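Local coordinates for protein aftrax (Archaeoglobus fulgidus, PDB 3ZC0) that binds and cleaves duplex RNA as a magnesium-binding, translin-family C3PO assembly, at residues E[80-85]-E[111-116]. The protein carries 1 engineered substitution. Numbering follows the deposited sequence.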
loop_
_atom_site.group_PDB
_atom_site.type_symbol
_atom_site.label_atom_id
_atom_site.label_comp_id
_atom_site.label_asym_id
_atom_site.label_seq_id
_atom_site.Cartn_x
_atom_site.Cartn_y
_atom_site.Cartn_z
ATOM N N ALA E 80 6.367 -20.993 10.125
ATOM C CA ALA E 80 5.972 -22.294 10.653
ATOM C C ALA E 80 6.495 -22.540 12.081
ATOM O O ALA E 80 5.795 -23.140 12.910
ATOM C CB ALA E 80 6.398 -23.426 9.694
ATOM N N MET E 81 7.714 -22.090 12.388
ATOM C CA MET E 81 8.198 -22.284 13.761
ATOM C C MET E 81 7.393 -21.455 14.766
ATOM O O MET E 81 7.080 -21.924 15.860
ATOM C CB MET E 81 9.717 -22.107 13.883
ATOM C CG MET E 81 10.450 -23.320 13.337
ATOM S SD MET E 81 12.243 -23.338 13.406
ATOM C CE MET E 81 12.651 -21.610 13.287
ATOM N N GLN E 82 7.003 -20.254 14.354
ATOM C CA GLN E 82 6.044 -19.466 15.115
ATOM C C GLN E 82 4.699 -20.200 15.369
ATOM O O GLN E 82 4.192 -20.196 16.504
ATOM C CB GLN E 82 5.811 -18.136 14.413
ATOM C CG GLN E 82 4.846 -17.228 15.121
ATOM C CD GLN E 82 4.598 -15.957 14.343
ATOM O OE1 GLN E 82 3.474 -15.443 14.311
ATOM N NE2 GLN E 82 5.650 -15.439 13.705
ATOM N N GLU E 83 4.120 -20.822 14.333
ATOM C CA GLU E 83 2.861 -21.582 14.517
ATOM C C GLU E 83 3.019 -22.812 15.427
ATOM O O GLU E 83 2.093 -23.197 16.157
ATOM C CB GLU E 83 2.258 -22.029 13.179
ATOM C CG GLU E 83 1.923 -20.903 12.220
ATOM C CD GLU E 83 0.478 -20.421 12.331
ATOM O OE1 GLU E 83 -0.179 -20.651 13.380
ATOM O OE2 GLU E 83 0.003 -19.807 11.347
ATOM N N LEU E 84 4.193 -23.431 15.367
ATOM C CA LEU E 84 4.468 -24.581 16.208
ATOM C C LEU E 84 4.565 -24.145 17.661
ATOM O O LEU E 84 3.955 -24.763 18.548
ATOM C CB LEU E 84 5.760 -25.246 15.774
ATOM C CG LEU E 84 6.079 -26.578 16.429
ATOM C CD1 LEU E 84 4.810 -27.407 16.633
ATOM C CD2 LEU E 84 7.046 -27.295 15.516
ATOM N N VAL E 85 5.319 -23.076 17.911
ATOM C CA VAL E 85 5.355 -22.515 19.256
ATOM C C VAL E 85 3.943 -22.155 19.729
ATOM O O VAL E 85 3.565 -22.520 20.842
ATOM C CB VAL E 85 6.294 -21.301 19.390
ATOM C CG1 VAL E 85 6.240 -20.757 20.801
ATOM C CG2 VAL E 85 7.721 -21.678 19.040
ATOM N N PHE E 111 9.744 -17.903 18.939
ATOM C CA PHE E 111 9.340 -18.323 20.267
ATOM C C PHE E 111 8.447 -17.226 20.801
ATOM O O PHE E 111 7.268 -17.450 21.112
ATOM C CB PHE E 111 10.607 -18.434 21.119
ATOM C CG PHE E 111 10.390 -19.001 22.489
ATOM C CD1 PHE E 111 10.229 -20.367 22.664
ATOM C CD2 PHE E 111 10.391 -18.175 23.605
ATOM C CE1 PHE E 111 10.042 -20.903 23.916
ATOM C CE2 PHE E 111 10.197 -18.699 24.863
ATOM C CZ PHE E 111 10.019 -20.069 25.019
ATOM N N LEU E 112 9.023 -16.025 20.874
ATOM C CA LEU E 112 8.326 -14.844 21.390
ATOM C C LEU E 112 6.995 -14.576 20.662
ATOM O O LEU E 112 5.939 -14.378 21.302
ATOM C CB LEU E 112 9.245 -13.616 21.313
ATOM C CG LEU E 112 10.158 -13.315 22.505
ATOM C CD1 LEU E 112 10.601 -14.577 23.220
ATOM C CD2 LEU E 112 11.357 -12.520 22.037
ATOM N N ASN E 113 7.060 -14.586 19.329
ATOM C CA ASN E 113 5.892 -14.396 18.475
ATOM C C ASN E 113 4.859 -15.502 18.665
ATOM O O ASN E 113 3.662 -15.238 18.669
ATOM C CB ASN E 113 6.290 -14.348 16.996
ATOM C CG ASN E 113 6.718 -12.970 16.539
ATOM O OD1 ASN E 113 6.521 -11.973 17.237
ATOM N ND2 ASN E 113 7.292 -12.905 15.341
ATOM N N GLY E 114 5.325 -16.742 18.793
ATOM C CA GLY E 114 4.433 -17.862 19.026
ATOM C C GLY E 114 3.624 -17.694 20.297
ATOM O O GLY E 114 2.408 -17.933 20.302
ATOM N N PHE E 115 4.281 -17.279 21.379
ATOM C CA PHE E 115 3.562 -17.109 22.643
ATOM C C PHE E 115 2.570 -15.956 22.559
ATOM O O PHE E 115 1.380 -16.091 22.980
ATOM C CB PHE E 115 4.532 -16.923 23.812
ATOM C CG PHE E 115 5.028 -18.224 24.395
ATOM C CD1 PHE E 115 6.147 -18.862 23.869
ATOM C CD2 PHE E 115 4.371 -18.813 25.461
ATOM C CE1 PHE E 115 6.599 -20.052 24.396
ATOM C CE2 PHE E 115 4.817 -20.000 25.998
ATOM C CZ PHE E 115 5.934 -20.622 25.460
ATOM N N ALA E 116 3.049 -14.835 22.004
ATOM C CA ALA E 116 2.165 -13.681 21.790
ATOM C C ALA E 116 0.912 -14.094 21.004
ATOM O O ALA E 116 -0.213 -13.772 21.391
ATOM C CB ALA E 116 2.893 -12.531 21.096
#
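Gln82 and Gly114 meet with their CA atoms 4.5 Å apart where the helical segments 80-85 and 111-116 pass at 7.4 Å between axes and at 49° between their N-to-C directions. Glycine suits this place because a CB on Gly114 would run into the CB of Val85 and the backbone O of Gln82, which lies 3.4 Å from Gly114 CA. Val85, branched at CB, fills the groove beside the glycine: with CG1 anti to the backbone N (chi1 178°), that methyl sits 3.5 Å from the carbonyl O of Phe111 and 3.6 Å from CD1 of Phe115, while CG2 packs against the CA of Phe111. Its apolar partner is chiefly the Phe115 ring, whose CD1 and CE1 meet CG1; the Phe111 ring is marginal and lies against that of Phe115.

On the flank nearer helix 166-187, the extended side chain of Gln82 crosses Asn113 at a slant, its CD 3.5 Å from Asn113 CB, with the amide planes 61° apart. A long polar chain suits this partly exposed edge, laying CG and the amide on that CB. With Gln82 shortened to an alanine, the CB of Asn113 would probably lose this cover and a gap would be likely to open beside Lys169. The contact joins helices 73-94 and 108-132 of the all-helical translin fold through a glycine-mediated close crossing, next to the magnesium ion bound by Glu86 and Glu121.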